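Local atomic coordinates of MS5a (Brassica napus, PDB entry 6L77), a protein that is meiosis-related and of unknown molecular function, built on cystatin-like folds that have been found to enhance papain in a non-canonical way. Residues 104-109 and 209-214; 168-173 and 182-187. All blocks are in the same frame, centred on the assembly; numbering follows the deposited sequence.

Both contacts are built on the large antiparallel sheet of the cystatin-like C-terminal part of MS5a, and their centres lie about 11 Å apart. Contact 1 attaches the loop 104-109 to strand 201-212; contact 2 joins the end of strand 161-170 to the start of strand 186-195, which is the sheet neighbour of strand 201-212. Two bonds tie them directly: Val212 N lies 2.7 Å from Asn185 OD1, and Arg210 NH1 lies 2.8 Å from Arg184 O. The side chain of Leu187 of contact 2 also touches Leu108, Pro109 and Arg209 of contact 1.

Contact 1. Residues 104-109 and 209-214; sequences DAKDLP and RRTVEP
Arg209 reaches out of its strand into the loop 104-109, which wraps round its guanidinium. With CG anti to the backbone N (chi1 -175°), the chain runs straight outward before bending at chi3. Its CB meets Leu108 CD2 at 3.7 Å, and its CD passes Asp104 OD2 at 3.1 Å. From NE onward, Lys106 CD lies over one face of the guanidinium, 3.4 Å from CZ, while Leu108 CD2 lies over the opposite face near NH1, both offset toward the rim, and the flat cation is held between two aliphatic groups. At the tip, NH1 serves two acceptors: Asp104 OD2 at 2.9 Å, through its syn lone pair and close to the guanidinium plane, and Lys106 O at 3.0 Å, which NH1 approaches from above the carbonyl plane. NH2 makes the shortest of these bonds, 2.6 Å to Asp107 O. One carboxylate and two loop carbonyls therefore fix the group's rotation.

Asp104 is itself positioned by an Asx turn, OD1 accepting from Lys106 N; Lys106 NZ folds back to form a salt bridge with the same oxygen, 2.6 Å away, from the other face of the carboxylate. A water links Asp104 OD2, Arg209 O and Thr211 OG1. The loop lies across three adjoining strands: Pro109 rests on Leu187 and Tyr189 of strand 186-195, Arg209 belongs to strand 201-212, and Asp104 and Leu108 touch Cys220 and Glu224, respectively, of strand 219-227.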
loop_
_atom_site.group_PDB
_atom_site.type_symbol
_atom_site.label_atom_id
_atom_site.label_comp_id
_atom_site.label_asym_id
_atom_site.label_seq_id
_atom_site.Cartn_x
_atom_site.Cartn_y
_atom_site.Cartn_z
ATOM N N ASP A 104 8.312 -4.418 10.805
ATOM C CA ASP A 104 7.596 -5.678 10.959
ATOM C C ASP A 104 8.590 -6.796 10.705
ATOM O O ASP A 104 9.187 -6.864 9.625
ATOM C CB ASP A 104 6.425 -5.750 9.979
ATOM C CG ASP A 104 5.740 -7.111 9.955
ATOM O OD1 ASP A 104 6.093 -8.003 10.756
ATOM O OD2 ASP A 104 4.842 -7.291 9.111
ATOM N N ALA A 105 8.769 -7.666 11.694
ATOM C CA ALA A 105 9.757 -8.722 11.592
ATOM C C ALA A 105 9.146 -10.110 11.516
ATOM O O ALA A 105 9.892 -11.096 11.524
ATOM C CB ALA A 105 10.727 -8.649 12.778
ATOM N N LYS A 106 7.828 -10.231 11.435
ATOM C CA LYS A 106 7.229 -11.552 11.528
ATOM C C LYS A 106 6.892 -12.087 10.139
ATOM O O LYS A 106 6.574 -11.330 9.218
ATOM C CB LYS A 106 5.999 -11.541 12.449
ATOM C CG LYS A 106 4.637 -11.370 11.805
ATOM C CD LYS A 106 4.146 -9.919 11.846
ATOM C CE LYS A 106 4.553 -9.171 13.120
ATOM N NZ LYS A 106 4.608 -7.683 12.877
ATOM N N ASP A 107 7.032 -13.407 9.991
ATOM C CA ASP A 107 6.884 -14.064 8.698
ATOM C C ASP A 107 5.524 -13.759 8.077
ATOM O O ASP A 107 4.522 -13.579 8.772
ATOM C CB ASP A 107 7.044 -15.583 8.845
ATOM C CG ASP A 107 8.466 -16.005 9.184
ATOM O OD1 ASP A 107 9.393 -15.173 9.081
ATOM O OD2 ASP A 107 8.655 -17.182 9.552
ATOM N N LEU A 108 5.500 -13.688 6.711
ATOM C CA LEU A 108 4.271 -13.604 5.938
ATOM C C LEU A 108 3.782 -14.999 5.569
ATOM O O LEU A 108 4.590 -15.915 5.381
ATOM C CB LEU A 108 4.496 -12.813 4.655
ATOM C CG LEU A 108 4.651 -11.302 4.750
ATOM C CD1 LEU A 108 5.158 -10.759 3.422
ATOM C CD2 LEU A 108 3.326 -10.670 5.113
ATOM N N PRO A 109 2.469 -15.177 5.449
ATOM C CA PRO A 109 1.951 -16.410 4.849
ATOM C C PRO A 109 2.385 -16.516 3.394
ATOM O O PRO A 109 2.488 -15.516 2.686
ATOM C CB PRO A 109 0.431 -16.264 4.983
ATOM C CG PRO A 109 0.192 -14.830 5.187
ATOM C CD PRO A 109 1.393 -14.269 5.876
ATOM N N ARG A 209 1.239 -7.305 4.441
ATOM C CA ARG A 209 0.833 -7.007 5.807
ATOM C C ARG A 209 1.032 -5.522 6.089
ATOM O O ARG A 209 2.137 -4.992 5.919
ATOM C CB ARG A 209 1.605 -7.835 6.832
ATOM C CG ARG A 209 1.066 -7.600 8.241
ATOM C CD ARG A 209 1.890 -8.301 9.307
ATOM N NE ARG A 209 1.808 -9.750 9.196
ATOM C CZ ARG A 209 2.811 -10.537 8.811
ATOM N NH1 ARG A 209 4.000 -10.021 8.508
ATOM N NH2 ARG A 209 2.628 -11.852 8.748
ATOM N N ARG A 210 -0.035 -4.861 6.518
ATOM C CA ARG A 210 0.028 -3.504 7.038
ATOM C C ARG A 210 -0.015 -3.564 8.560
ATOM O O ARG A 210 -0.985 -4.065 9.140
ATOM C CB ARG A 210 -1.135 -2.652 6.520
ATOM C CG ARG A 210 -1.095 -1.203 7.034
ATOM C CD ARG A 210 -2.515 -0.685 7.325
ATOM N NE ARG A 210 -3.300 -0.537 6.099
ATOM C CZ ARG A 210 -4.632 -0.534 6.048
ATOM N NH1 ARG A 210 -5.346 -0.687 7.158
ATOM N NH2 ARG A 210 -5.248 -0.376 4.880
ATOM N N THR A 211 1.012 -3.036 9.206
ATOM C CA THR A 211 0.984 -2.890 10.651
ATOM C C THR A 211 1.071 -1.409 10.977
ATOM O O THR A 211 1.762 -0.652 10.288
ATOM C CB THR A 211 2.111 -3.691 11.323
ATOM O OG1 THR A 211 3.370 -3.294 10.784
ATOM C CG2 THR A 211 1.917 -5.159 11.040
ATOM N N VAL A 212 0.321 -0.995 11.994
ATOM C CA VAL A 212 0.159 0.408 12.354
ATOM C C VAL A 212 0.607 0.565 13.799
ATOM O O VAL A 212 0.151 -0.176 14.677
ATOM C CB VAL A 212 -1.300 0.877 12.175
ATOM C CG1 VAL A 212 -1.428 2.368 12.487
ATOM C CG2 VAL A 212 -1.789 0.591 10.747
ATOM N N GLU A 213 1.490 1.523 14.046
ATOM C CA GLU A 213 2.004 1.728 15.397
ATOM C C GLU A 213 0.926 2.388 16.249
ATOM O O GLU A 213 0.398 3.436 15.859
ATOM C CB GLU A 213 3.268 2.595 15.355
ATOM C CG GLU A 213 4.236 2.366 16.511
ATOM C CD GLU A 213 3.716 2.870 17.848
ATOM O OE1 GLU A 213 4.056 2.260 18.888
ATOM O OE2 GLU A 213 2.965 3.869 17.868
ATOM N N PRO A 214 0.599 1.832 17.422
ATOM C CA PRO A 214 -0.624 2.262 18.133
ATOM C C PRO A 214 -0.704 3.745 18.469
ATOM O O PRO A 214 -1.800 4.315 18.426
ATOM C CB PRO A 214 -0.600 1.399 19.402
ATOM C CG PRO A 214 0.132 0.172 18.993
ATOM C CD PRO A 214 1.201 0.637 18.040
HETATM O O HOH W 1 3.805 -4.892 8.321
#

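Contact 2. Residues 168-173 and 182-187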
loop_
_atom_site.group_PDB
_atom_site.type_symbol
_atom_site.label_atom_id
_atom_site.label_comp_id
_atom_site.label_asym_id
_atom_site.label_seq_id
_atom_site.Cartn_x
_atom_site.Cartn_y
_atom_site.Cartn_z
ATOM N N VAL A 168 -9.056 -9.979 3.022
ATOM C CA VAL A 168 -8.349 -9.260 4.078
ATOM C C VAL A 168 -8.518 -10.021 5.384
ATOM O O VAL A 168 -9.622 -10.477 5.703
ATOM C CB VAL A 168 -8.861 -7.814 4.235
ATOM C CG1 VAL A 168 -8.113 -7.121 5.368
ATOM C CG2 VAL A 168 -8.680 -7.034 2.927
ATOM N N GLU A 169 -7.431 -10.151 6.142
ATOM C CA GLU A 169 -7.462 -10.796 7.445
ATOM C C GLU A 169 -7.093 -9.779 8.515
ATOM O O GLU A 169 -6.114 -9.030 8.368
ATOM C CB GLU A 169 -6.530 -12.016 7.509
ATOM C CG GLU A 169 -6.533 -12.682 8.891
ATOM C CD GLU A 169 -5.934 -14.087 8.921
ATOM O OE1 GLU A 169 -5.389 -14.538 7.892
ATOM O OE2 GLU A 169 -6.021 -14.742 9.985
ATOM N N THR A 170 -7.885 -9.749 9.583
ATOM C CA THR A 170 -7.654 -8.887 10.730
ATOM C C THR A 170 -7.371 -9.737 11.957
ATOM O O THR A 170 -7.616 -10.944 11.981
ATOM C CB THR A 170 -8.861 -7.985 11.024
ATOM O OG1 THR A 170 -9.985 -8.811 11.338
ATOM C CG2 THR A 170 -9.192 -7.103 9.820
ATOM N N GLU A 171 -6.883 -9.059 12.996
ATOM C CA GLU A 171 -6.596 -9.671 14.284
ATOM C C GLU A 171 -7.812 -9.703 15.196
ATOM O O GLU A 171 -7.830 -10.470 16.162
ATOM C CB GLU A 171 -5.445 -8.902 14.957
ATOM C CG GLU A 171 -4.403 -8.411 13.932
ATOM C CD GLU A 171 -3.262 -7.586 14.530
ATOM O OE1 GLU A 171 -3.441 -6.972 15.604
ATOM O OE2 GLU A 171 -2.180 -7.551 13.907
ATOM N N GLU A 172 -8.835 -8.905 14.891
ATOM C CA GLU A 172 -10.011 -8.757 15.727
ATOM C C GLU A 172 -11.253 -8.853 14.856
ATOM O O GLU A 172 -11.235 -8.474 13.678
ATOM C CB GLU A 172 -10.024 -7.413 16.457
ATOM C CG GLU A 172 -8.745 -7.063 17.181
ATOM C CD GLU A 172 -8.683 -5.589 17.529
ATOM O OE1 GLU A 172 -9.620 -4.846 17.152
ATOM O OE2 GLU A 172 -7.697 -5.172 18.175
ATOM N N ASN A 173 -12.329 -9.336 15.462
ATOM C CA ASN A 173 -13.605 -9.529 14.780
ATOM C C ASN A 173 -14.331 -8.187 14.692
ATOM O O ASN A 173 -15.028 -7.788 15.627
ATOM C CB ASN A 173 -14.435 -10.563 15.530
ATOM C CG ASN A 173 -15.669 -10.982 14.763
ATOM O OD1 ASN A 173 -16.169 -10.231 13.931
ATOM N ND2 ASN A 173 -16.167 -12.174 15.042
ATOM N N SER A 182 -10.682 2.039 8.276
ATOM C CA SER A 182 -9.857 2.469 9.394
ATOM C C SER A 182 -8.421 2.001 9.206
ATOM O O SER A 182 -8.173 0.902 8.702
ATOM C CB SER A 182 -10.394 1.948 10.723
ATOM O OG SER A 182 -10.017 0.609 10.926
ATOM N N LEU A 183 -7.477 2.829 9.647
ATOM C CA LEU A 183 -6.048 2.521 9.509
ATOM C C LEU A 183 -5.631 1.596 10.652
ATOM O O LEU A 183 -5.067 2.005 11.669
ATOM C CB LEU A 183 -5.236 3.809 9.484
ATOM C CG LEU A 183 -3.786 3.589 9.056
ATOM C CD1 LEU A 183 -3.780 3.131 7.620
ATOM C CD2 LEU A 183 -2.997 4.888 9.237
ATOM N N ARG A 184 -5.934 0.312 10.481
ATOM C CA ARG A 184 -5.642 -0.714 11.463
ATOM C C ARG A 184 -4.802 -1.819 10.829
ATOM O O ARG A 184 -4.629 -1.867 9.608
ATOM C CB ARG A 184 -6.948 -1.302 12.034
ATOM C CG ARG A 184 -7.907 -1.825 10.965
ATOM C CD ARG A 184 -8.674 -3.084 11.431
ATOM N NE ARG A 184 -7.751 -4.171 11.751
ATOM C CZ ARG A 184 -7.718 -4.830 12.908
ATOM N NH1 ARG A 184 -6.811 -5.789 13.090
ATOM N NH2 ARG A 184 -8.593 -4.541 13.872
ATOM N N ASN A 185 -4.309 -2.737 11.669
ATOM C CA ASN A 185 -3.509 -3.860 11.172
ATOM C C ASN A 185 -4.347 -4.742 10.252
ATOM O O ASN A 185 -5.445 -5.157 10.616
ATOM C CB ASN A 185 -2.969 -4.684 12.334
ATOM C CG ASN A 185 -1.918 -3.941 13.133
ATOM O OD1 ASN A 185 -1.537 -2.826 12.776
ATOM N ND2 ASN A 185 -1.454 -4.548 14.217
ATOM N N VAL A 186 -3.840 -5.015 9.048
ATOM C CA VAL A 186 -4.520 -5.906 8.111
ATOM C C VAL A 186 -3.491 -6.749 7.374
ATOM O O VAL A 186 -2.332 -6.354 7.208
ATOM C CB VAL A 186 -5.398 -5.154 7.077
ATOM C CG1 VAL A 186 -6.627 -4.493 7.734
ATOM C CG2 VAL A 186 -4.573 -4.124 6.316
ATOM N N LEU A 187 -3.936 -7.918 6.920
ATOM C CA LEU A 187 -3.184 -8.775 6.014
ATOM C C LEU A 187 -4.015 -8.899 4.742
ATOM O O LEU A 187 -5.162 -9.354 4.795
ATOM C CB LEU A 187 -2.926 -10.137 6.668
ATOM C CG LEU A 187 -2.007 -11.164 6.023
ATOM C CD1 LEU A 187 -0.612 -10.621 5.904
ATOM C CD2 LEU A 187 -1.992 -12.436 6.853
#
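The guanidinium of Arg184 carries Thr170 CB over one face, 3.6 Å from NH1, and has the carboxylate of Glu172 at its edge, where NH2 makes a weak hydrogen bond, part of a salt bridge, to OE1 at 3.5 Å. This is where an antiparallel strand pair of the cystatin-like sheet, 161-170 with 186-195, splays into its connection through the short helix 176-181. Bent at chi2 and chi3, the Arg184 chain curls back until NE and NH1 both grip Asn185 O side-on, at 2.8 and 2.9 Å, in the guanidinium plane. That pincer holds the flat group across Thr170.

Asn185 presents its amide to Glu171 with the two planes 73° apart: ND2 comes to OE2 at 3.1 Å from above the carboxylate plane, while Asn185 OD1 accepts a hydrogen bond from Val212 N. Farther in, Val168 CG1 packs on Val186 CB, and on the other face of the sheet Glu169 and Leu187 run side by side, the carboxylate of Glu169 forming a salt bridge with Arg123. Helix 176-181 covers Val168 and Thr170 through Val179. Glu169 and Leu187 form a hydrogen-bonded pair, each backbone N donating to the other's O at 2.8 Å and in the carbonyl plane.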